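Local atomic coordinates of tRNA threonylcarbamoyladenosine biosynthesis protein TsaB (PDB entry 5BR9), a protein that probably takes part in making the threonylcarbamoyladenosine modification at position 37 of tRNA. Residues L26-E29 against G30-L33; M50-D53 against L54-E57; V151-P154 against E155-A158. One frame throughout, in Å; residues are numbered along the deposited sequence. Where two conformers were deposited one is given.

In the fold
Contacts 1 and 2 lie in neighbouring layers on the same side of the chain's centre, a sheet and the helix packed on it, and contact 3 lies on the opposite side, with its nearest atoms about 28 Å from contact 2. Contact 1 is the exposed tip of the hairpin of strands 21-28 and 31-38, and contact 2 is a partly buried stretch of helix 43-58, the next element in the chain. The two touch where Leu26 and Leu33 pack on Leu54. Contact 3, also partly buried, turns the chain just after strand 142-152, an outer strand of the second sheet. Cross-strand backbone bonds dominate contact 1, helical bonds and a salt bridge contact 2, and proline and aliphatic packing contact 3.

Contact 1: residues L26-E29 against G30-L33; sequences LLHE and GRAL
Four backbone hydrogen bonds tie Leu26 to Leu33 and His28 to Arg31, the two hydrogen-bonded pairs of this antiparallel ladder. Leu26 N gives to Leu33 O at 2.7 Å, and Leu33 N returns a bond to Leu26 O. Nearer the turn His28 N gives to Arg31 O, while Arg31 N reaches His28 O at 2.8 Å. Between them, Leu27 and Ala32 form a non-hydrogen-bonded pair, where CA-H...O contacts run from Leu27 CA to Arg31 O at 3.3 Å and from Ala32 CA to Leu26 O.

Side-chain packing differs on the two faces. On the face of Leu27 and Ala32, CG of Leu27 is anti to the backbone N (chi1 173°), and the CD1 branch lies 3.5 Å from Arg31 O; both residues also meet Leu200 of helix 196-208. On the other face, Leu26 and Leu33 pack against Leu54 of helix 43-58.

The polar groups gather by the turn. The bend of Arg31 at chi3 (-93°) folds its guanidinium back beside His28 and Glu29. One guanidinium face lies over His28 O and Glu29 CB, with NH2 3.6 Å from that CB. The His28 ring is turned 60° from the guanidinium, and its ND1 is 4.0 Å from NH2. Glu29, poorly ordered, brings opposite charge nearby without a salt bridge.

Glu29 and Gly30 both have positive phi, as the central residues of a type I' turn from His28 to Arg31. This is a tight beta hairpin with a two-residue loop, here joining strand 31-38, outermost within this chain, to strand 21-28 of the first sheet.

Contact 2: residues M50-D53 against L54-E57; sequences MVRD and LLDE
Arg52 O accepts the backbone N of Asp56 at 2.8 Å, and the side chains of the same pair form a salt bridge one turn apart. Arg52 NH1 gives to Asp56 OD1, also at 2.8 Å, meeting it on the syn side with the oxygen close to the guanidinium plane; the guanidinium and carboxylate planes are 52° apart. Bends at chi2 (47°) and chi3 (49°) curl the arginine toward the next turn, over Asp56, setting its CD 3.2 Å from Asp56 OD2. Two conformers of Arg52 were deposited, so this bridge describes one of them.

A water donates to Asp56 OD2 at 2.7 Å and, more distantly, to Asp53 OD1, joining two carboxylates whose like charges it probably helps to screen. The same i to i+4 pattern holds in the backbone, as from Leu55 N to Val51 O at 2.9 Å. Val51 and Leu55 lie side by side, CG1 to CD1 at 4.0 Å.

In helix 43-58, Met50 and Leu54 face strand 21-28, Leu54 and Glu57 meet strand 31-38, where Glu57 OE1 is hydrogen-bonded to His35, and Val51 and Arg52 pack on Phe92 of the second subunit.

Contact 3: residues V151-P154 against E155-A158; sequences VLPP and ERVA
Pro154 and Glu155 lie side by side, the glutamate folded back along the proline ring. With chi2 bent to 81°, the carboxylate comes round so that OE1 sits 3.3 Å from Pro154 CG and 3.4 Å from Pro154 CD. The ring thus lies against the near oxygen of a group whose strongest polar partner is Arg180, bound in a salt bridge through OE2. Pro154 itself is buried, touching Tyr177 and Arg180.

Leu152 meets the chain that follows the turn through both of its methyl branches. Its CD1 packs on Val157 CG1 at 3.9 Å, the two side chains crossing obliquely. Its CD2 lies over one face of the Arg156 guanidinium, 4.0 Å from NH1, with the leucine and arginine chains at about a right angle. Arg156 also runs alongside Pro153, its CD 4.1 Å from the proline CD, and the bend at chi3 (63°) brings its guanidinium over the leucine.

Two backbone bonds close the turn. Arg156 N gives to Pro153 O at 2.9 Å, and Val157 N makes a weak bond to Pro154 O at 3.4 Å. The two i to i+3 bonds mark a short 3-10 turn just after strand 142-152. Val157 then packs against Val131 and Trp133 of strand 131-139.

The chemistry is therefore mostly apolar: the proline rings and the leucine and valine branches carry most of the side-chain packing, the arginine adds one guanidinium face and its CD methylene, and the glutamate's charge is directed to Arg180 beyond it.

Contact 1: residues L26-E29 against G30-L33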
ATOM      1  N   LEU A  26     -11.430 -13.404  11.654  1.00 26.84           N
ATOM      2  CA  LEU A  26     -12.726 -13.426  11.014  1.00 23.34           C
ATOM      3  C   LEU A  26     -13.802 -13.650  12.042  1.00 28.02           C
ATOM      4  O   LEU A  26     -13.685 -14.554  12.885  1.00 23.79           O
ATOM      5  CB  LEU A  26     -12.762 -14.521   9.954  1.00 22.99           C
ATOM      6  CG  LEU A  26     -14.097 -14.669   9.236  1.00 29.42           C
ATOM      7  CD1 LEU A  26     -14.302 -13.489   8.315  1.00 36.43           C
ATOM      8  CD2 LEU A  26     -14.108 -15.949   8.445  1.00 27.70           C
ATOM      9  N   LEU A  27     -14.846 -12.824  11.965  1.00 27.92           N
ATOM     10  CA  LEU A  27     -16.049 -13.010  12.770  1.00 33.25           C
ATOM     11  C   LEU A  27     -17.118 -13.514  11.827  1.00 34.18           C
ATOM     12  O   LEU A  27     -17.327 -12.934  10.754  1.00 30.21           O
ATOM     13  CB  LEU A  27     -16.515 -11.720  13.464  1.00 24.07           C
ATOM     14  CG  LEU A  27     -17.872 -11.797  14.186  1.00 35.34           C
ATOM     15  CD1 LEU A  27     -17.787 -12.643  15.452  1.00 27.13           C
ATOM     16  CD2 LEU A  27     -18.453 -10.413  14.514  1.00 28.14           C
ATOM     17  N   HIS A  28     -17.750 -14.620  12.212  1.00 30.51           N
ATOM     18  CA  HIS A  28     -18.798 -15.220  11.412  1.00 29.38           C
ATOM     19  C   HIS A  28     -19.752 -15.969  12.343  1.00 29.74           C
ATOM     20  O   HIS A  28     -19.302 -16.745  13.181  1.00 38.81           O
ATOM     21  CB  HIS A  28     -18.216 -16.162  10.353  1.00 25.58           C
ATOM     22  CG  HIS A  28     -19.253 -16.795   9.478  1.00 36.83           C
ATOM     23  ND1 HIS A  28     -19.613 -18.123   9.580  1.00 38.89           N
ATOM     24  CD2 HIS A  28     -20.027 -16.266   8.494  1.00 32.54           C
ATOM     25  CE1 HIS A  28     -20.555 -18.392   8.691  1.00 38.23           C
ATOM     26  NE2 HIS A  28     -20.822 -17.283   8.020  1.00 41.88           N
ATOM     27  N   GLU A  29     -21.051 -15.705  12.208  1.00 43.48           N
ATOM     28  CA  GLU A  29     -22.070 -16.342  13.050  1.00 51.75           C
ATOM     29  C   GLU A  29     -21.743 -16.282  14.549  1.00 44.42           C
ATOM     30  O   GLU A  29     -22.023 -17.222  15.281  1.00 47.52           O
ATOM     31  CB  GLU A  29     -22.257 -17.803  12.635  1.00 53.16           C
ATOM     32  CG  GLU A  29     -23.622 -18.138  12.083  1.00 87.02           C
ATOM     33  CD  GLU A  29     -23.713 -17.921  10.593  1.00 97.28           C
ATOM     34  OE1 GLU A  29     -23.964 -16.767  10.180  1.00100.81           O
ATOM     35  OE2 GLU A  29     -23.527 -18.902   9.836  1.00104.86           O
ATOM     36  N   GLY A  30     -21.125 -15.187  14.993  1.00 39.04           N
ATOM     37  CA  GLY A  30     -20.774 -15.019  16.393  1.00 36.56           C
ATOM     38  C   GLY A  30     -19.551 -15.795  16.851  1.00 42.10           C
ATOM     39  O   GLY A  30     -19.288 -15.894  18.049  1.00 43.35           O
ATOM     40  N   ARG A  31     -18.809 -16.358  15.902  1.00 37.62           N
ATOM     41  CA  ARG A  31     -17.585 -17.085  16.218  1.00 34.73           C
ATOM     42  C   ARG A  31     -16.379 -16.316  15.689  1.00 30.62           C
ATOM     43  O   ARG A  31     -16.427 -15.761  14.592  1.00 38.26           O
ATOM     44  CB  ARG A  31     -17.609 -18.492  15.619  1.00 50.04           C
ATOM     45  CG  ARG A  31     -18.580 -19.452  16.275  1.00 60.51           C
ATOM     46  CD  ARG A  31     -18.586 -20.819  15.570  1.00 74.14           C
ATOM     47  NE  ARG A  31     -19.616 -20.941  14.531  1.00 83.20           N
ATOM     48  CZ  ARG A  31     -19.421 -20.697  13.235  1.00 86.77           C
ATOM     49  NH1 ARG A  31     -18.229 -20.306  12.790  1.00 87.28           N
ATOM     50  NH2 ARG A  31     -20.423 -20.843  12.379  1.00 87.08           N
ATOM     51  N   ALA A  32     -15.309 -16.261  16.475  1.00 28.15           N
ATOM     52  CA  ALA A  32     -14.085 -15.592  16.045  1.00 35.30           C
ATOM     53  C   ALA A  32     -13.056 -16.651  15.662  1.00 32.83           C
ATOM     54  O   ALA A  32     -12.962 -17.699  16.297  1.00 36.54           O
ATOM     55  CB  ALA A  32     -13.543 -14.654  17.148  1.00 21.84           C
ATOM     56  N   LEU A  33     -12.323 -16.386  14.587  1.00 29.21           N
ATOM     57  CA  LEU A  33     -11.273 -17.280  14.109  1.00 27.51           C
ATOM     58  C   LEU A  33     -10.067 -16.414  13.722  1.00 34.10           C
ATOM     59  O   LEU A  33     -10.238 -15.384  13.071  1.00 32.49           O
ATOM     60  CB  LEU A  33     -11.773 -18.092  12.918  1.00 32.96           C
ATOM     61  CG  LEU A  33     -10.890 -19.250  12.489  1.00 45.64           C
ATOM     62  CD1 LEU A  33     -10.957 -20.347  13.536  1.00 49.73           C
ATOM     63  CD2 LEU A  33     -11.306 -19.765  11.131  1.00 49.73           C
TER

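Contact 2: residues M50-D53 against L54-E57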
ATOM      1  N   MET A  50      -2.803 -15.584   3.732  1.00 35.84           N
ATOM      2  CA  MET A  50      -3.342 -15.818   5.070  1.00 34.90           C
ATOM      3  C   MET A  50      -4.856 -15.603   5.072  1.00 33.94           C
ATOM      4  O   MET A  50      -5.593 -16.344   5.724  1.00 36.12           O
ATOM      5  CB  MET A  50      -2.675 -14.924   6.105  1.00 32.97           C
ATOM      6  CG  MET A  50      -1.312 -15.429   6.555  1.00 44.15           C
ATOM      7  SD  MET A  50      -0.599 -14.438   7.889  1.00 42.36           S
ATOM      8  CE  MET A  50      -1.925 -14.525   9.065  1.00 42.13           C
ATOM      9  N   VAL A  51      -5.306 -14.602   4.320  1.00 31.13           N
ATOM     10  CA  VAL A  51      -6.725 -14.294   4.212  1.00 30.08           C
ATOM     11  C   VAL A  51      -7.476 -15.407   3.500  1.00 34.30           C
ATOM     12  O   VAL A  51      -8.535 -15.853   3.975  1.00 27.79           O
ATOM     13  CB  VAL A  51      -6.943 -12.950   3.507  1.00 34.20           C
ATOM     14  CG1 VAL A  51      -8.431 -12.748   3.182  1.00 32.37           C
ATOM     15  CG2 VAL A  51      -6.433 -11.806   4.402  1.00 22.88           C
ATOM     16  N   ARG A  52      -6.927 -15.866   2.372  1.00 26.53           N
ATOM     17  CA  ARG A  52      -7.558 -16.938   1.613  0.57 30.52           C
ATOM     18  C   ARG A  52      -7.718 -18.160   2.519  1.00 36.67           C
ATOM     19  O   ARG A  52      -8.798 -18.748   2.596  1.00 36.13           O
ATOM     20  CB  ARG A  52      -6.735 -17.260   0.354  0.57 33.98           C
ATOM     21  CG  ARG A  52      -7.169 -18.474  -0.479  0.57 38.09           C
ATOM     22  CD  ARG A  52      -8.677 -18.535  -0.754  0.57 43.43           C
ATOM     23  NE  ARG A  52      -9.248 -17.289  -1.262  0.57 46.68           N
ATOM     24  CZ  ARG A  52     -10.547 -17.016  -1.224  0.57 38.18           C
ATOM     25  NH1 ARG A  52     -11.373 -17.905  -0.701  0.57 34.19           N
ATOM     26  NH2 ARG A  52     -11.015 -15.867  -1.694  0.57 24.91           N
ATOM     27  N   ASP A  53      -6.645 -18.520   3.220  1.00 27.19           N
ATOM     28  CA  ASP A  53      -6.652 -19.697   4.094  1.00 31.24           C
ATOM     29  C   ASP A  53      -7.677 -19.580   5.219  1.00 28.09           C
ATOM     30  O   ASP A  53      -8.347 -20.558   5.561  1.00 34.83           O
ATOM     31  CB  ASP A  53      -5.264 -19.937   4.700  1.00 30.77           C
ATOM     32  CG  ASP A  53      -4.256 -20.470   3.689  1.00 49.41           C
ATOM     33  OD1 ASP A  53      -4.644 -20.806   2.544  1.00 52.45           O
ATOM     34  OD2 ASP A  53      -3.060 -20.536   4.046  1.00 48.86           O
ATOM     35  N   LEU A  54      -7.772 -18.393   5.805  1.00 27.64           N
ATOM     36  CA  LEU A  54      -8.694 -18.159   6.907  1.00 30.51           C
ATOM     37  C   LEU A  54     -10.138 -18.300   6.416  1.00 30.05           C
ATOM     38  O   LEU A  54     -10.953 -19.013   7.016  1.00 33.08           O
ATOM     39  CB  LEU A  54      -8.475 -16.774   7.509  1.00 23.33           C
ATOM     40  CG  LEU A  54      -9.341 -16.422   8.723  1.00 29.85           C
ATOM     41  CD1 LEU A  54      -8.927 -17.243   9.926  1.00 28.27           C
ATOM     42  CD2 LEU A  54      -9.260 -14.938   9.053  1.00 36.29           C
ATOM     43  N   LEU A  55     -10.444 -17.619   5.320  1.00 24.55           N
ATOM     44  CA  LEU A  55     -11.773 -17.706   4.735  1.00 23.56           C
ATOM     45  C   LEU A  55     -12.058 -19.147   4.352  1.00 26.59           C
ATOM     46  O   LEU A  55     -13.136 -19.666   4.628  1.00 33.16           O
ATOM     47  CB  LEU A  55     -11.902 -16.809   3.512  1.00 24.59           C
ATOM     48  CG  LEU A  55     -11.876 -15.307   3.749  1.00 30.91           C
ATOM     49  CD1 LEU A  55     -11.841 -14.635   2.394  1.00 19.47           C
ATOM     50  CD2 LEU A  55     -13.099 -14.875   4.522  1.00 21.21           C
ATOM     51  N   ASP A  56     -11.074 -19.814   3.768  1.00 27.87           N
ATOM     52  CA  ASP A  56     -11.295 -21.194   3.334  1.00 33.81           C
ATOM     53  C   ASP A  56     -11.494 -22.142   4.513  1.00 36.63           C
ATOM     54  O   ASP A  56     -12.337 -23.026   4.449  1.00 39.78           O
ATOM     55  CB  ASP A  56     -10.145 -21.672   2.445  1.00 29.95           C
ATOM     56  CG  ASP A  56     -10.229 -21.100   1.035  1.00 44.49           C
ATOM     57  OD1 ASP A  56     -11.143 -20.268   0.767  1.00 35.89           O
ATOM     58  OD2 ASP A  56      -9.394 -21.494   0.194  1.00 42.57           O
ATOM     59  N   GLU A  57     -10.751 -21.936   5.596  1.00 37.11           N
ATOM     60  CA  GLU A  57     -10.880 -22.783   6.783  1.00 34.41           C
ATOM     61  C   GLU A  57     -12.265 -22.644   7.424  1.00 36.39           C
ATOM     62  O   GLU A  57     -12.818 -23.611   7.944  1.00 36.40           O
ATOM     63  CB  GLU A  57      -9.792 -22.442   7.805  1.00 34.27           C
ATOM     64  CG  GLU A  57      -9.937 -23.154   9.157  1.00 45.52           C
ATOM     65  CD  GLU A  57      -8.910 -22.697  10.197  1.00 56.56           C
ATOM     66  OE1 GLU A  57      -8.193 -21.697   9.954  1.00 59.76           O
ATOM     67  OE2 GLU A  57      -8.825 -23.343  11.266  1.00 57.57           O
TER
HETATM   68  O   HOH W   1      -7.048 -22.393   1.046  1.00 45.75           O

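Contact 3: residues V151-P154 against E155-A158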
ATOM      1  N   VAL A 151       2.611  11.264  20.206  1.00 28.31           N
ATOM      2  CA  VAL A 151       3.973  10.787  20.022  1.00 27.41           C
ATOM      3  C   VAL A 151       4.854  11.712  20.848  1.00 30.38           C
ATOM      4  O   VAL A 151       4.832  12.915  20.672  1.00 33.76           O
ATOM      5  CB  VAL A 151       4.364  10.735  18.536  1.00 39.17           C
ATOM      6  CG1 VAL A 151       4.081  12.059  17.859  1.00 37.74           C
ATOM      7  CG2 VAL A 151       5.842  10.347  18.377  1.00 30.05           C
ATOM      8  N   LEU A 152       5.630  11.143  21.759  1.00 37.04           N
ATOM      9  CA  LEU A 152       6.225  11.922  22.838  1.00 35.00           C
ATOM     10  C   LEU A 152       7.585  11.391  23.238  1.00 34.49           C
ATOM     11  O   LEU A 152       7.802  10.182  23.186  1.00 31.41           O
ATOM     12  CB  LEU A 152       5.318  11.874  24.072  1.00 33.39           C
ATOM     13  CG  LEU A 152       3.899  12.430  24.054  1.00 33.21           C
ATOM     14  CD1 LEU A 152       3.112  11.847  25.230  1.00 30.72           C
ATOM     15  CD2 LEU A 152       3.924  13.940  24.132  1.00 31.29           C
ATOM     16  N   PRO A 153       8.484  12.285  23.701  1.00 40.30           N
ATOM     17  CA  PRO A 153       9.647  11.808  24.451  1.00 34.74           C
ATOM     18  C   PRO A 153       9.114  11.020  25.644  1.00 31.44           C
ATOM     19  O   PRO A 153       8.133  11.434  26.256  1.00 30.07           O
ATOM     20  CB  PRO A 153      10.336  13.089  24.919  1.00 37.19           C
ATOM     21  CG  PRO A 153       9.770  14.172  24.088  1.00 37.87           C
ATOM     22  CD  PRO A 153       8.378  13.751  23.730  1.00 38.36           C
ATOM     23  N   PRO A 154       9.749   9.900  25.973  1.00 26.70           N
ATOM     24  CA  PRO A 154       9.283   9.080  27.093  1.00 25.80           C
ATOM     25  C   PRO A 154       9.157   9.872  28.405  1.00 28.95           C
ATOM     26  O   PRO A 154       8.281   9.562  29.225  1.00 29.34           O
ATOM     27  CB  PRO A 154      10.353   7.988  27.190  1.00 31.02           C
ATOM     28  CG  PRO A 154      11.556   8.562  26.474  1.00 39.24           C
ATOM     29  CD  PRO A 154      10.985   9.383  25.368  1.00 30.96           C
ATOM     30  N   GLU A 155       9.982  10.905  28.559  1.00 30.44           N
ATOM     31  CA  GLU A 155       9.966  11.790  29.730  1.00 30.88           C
ATOM     32  C   GLU A 155       8.648  12.529  29.942  1.00 31.38           C
ATOM     33  O   GLU A 155       8.419  13.107  31.001  1.00 29.14           O
ATOM     34  CB  GLU A 155      11.091  12.843  29.625  1.00 29.90           C
ATOM     35  CG  GLU A 155      12.485  12.309  29.893  1.00 36.89           C
ATOM     36  CD  GLU A 155      13.106  11.607  28.685  1.00 41.02           C
ATOM     37  OE1 GLU A 155      12.453  11.547  27.612  1.00 33.90           O
ATOM     38  OE2 GLU A 155      14.252  11.116  28.815  1.00 42.88           O
ATOM     39  N   ARG A 156       7.800  12.561  28.923  1.00 30.90           N
ATOM     40  CA  ARG A 156       6.622  13.394  29.009  1.00 30.81           C
ATOM     41  C   ARG A 156       5.329  12.596  29.048  1.00 31.54           C
ATOM     42  O   ARG A 156       4.276  13.199  29.234  1.00 33.14           O
ATOM     43  CB  ARG A 156       6.595  14.387  27.851  1.00 38.70           C
ATOM     44  CG  ARG A 156       7.661  15.480  27.955  1.00 53.95           C
ATOM     45  CD  ARG A 156       7.584  16.435  26.777  1.00 70.49           C
ATOM     46  NE  ARG A 156       6.306  17.144  26.733  1.00 79.28           N
ATOM     47  CZ  ARG A 156       5.678  17.485  25.610  1.00 76.20           C
ATOM     48  NH1 ARG A 156       6.207  17.171  24.430  1.00 67.97           N
ATOM     49  NH2 ARG A 156       4.515  18.128  25.666  1.00 71.50           N
ATOM     50  N   VAL A 157       5.392  11.265  28.900  1.00 31.30           N
ATOM     51  CA  VAL A 157       4.153  10.482  28.863  1.00 37.25           C
ATOM     52  C   VAL A 157       3.477  10.530  30.229  1.00 37.91           C
ATOM     53  O   VAL A 157       4.147  10.598  31.270  1.00 32.52           O
ATOM     54  CB  VAL A 157       4.357   8.999  28.423  1.00 37.11           C
ATOM     55  CG1 VAL A 157       4.979   8.907  27.037  1.00 24.05           C
ATOM     56  CG2 VAL A 157       5.130   8.204  29.454  1.00 23.10           C
ATOM     57  N   ALA A 158       2.143  10.493  30.211  1.00 33.34           N
ATOM     58  CA  ALA A 158       1.355  10.573  31.442  1.00 30.36           C
ATOM     59  C   ALA A 158       0.079   9.737  31.349  1.00 23.40           C
ATOM     60  O   ALA A 158      -0.458   9.525  30.258  1.00 30.58           O
ATOM     61  CB  ALA A 158       1.020  12.042  31.751  1.00 27.24           C
TER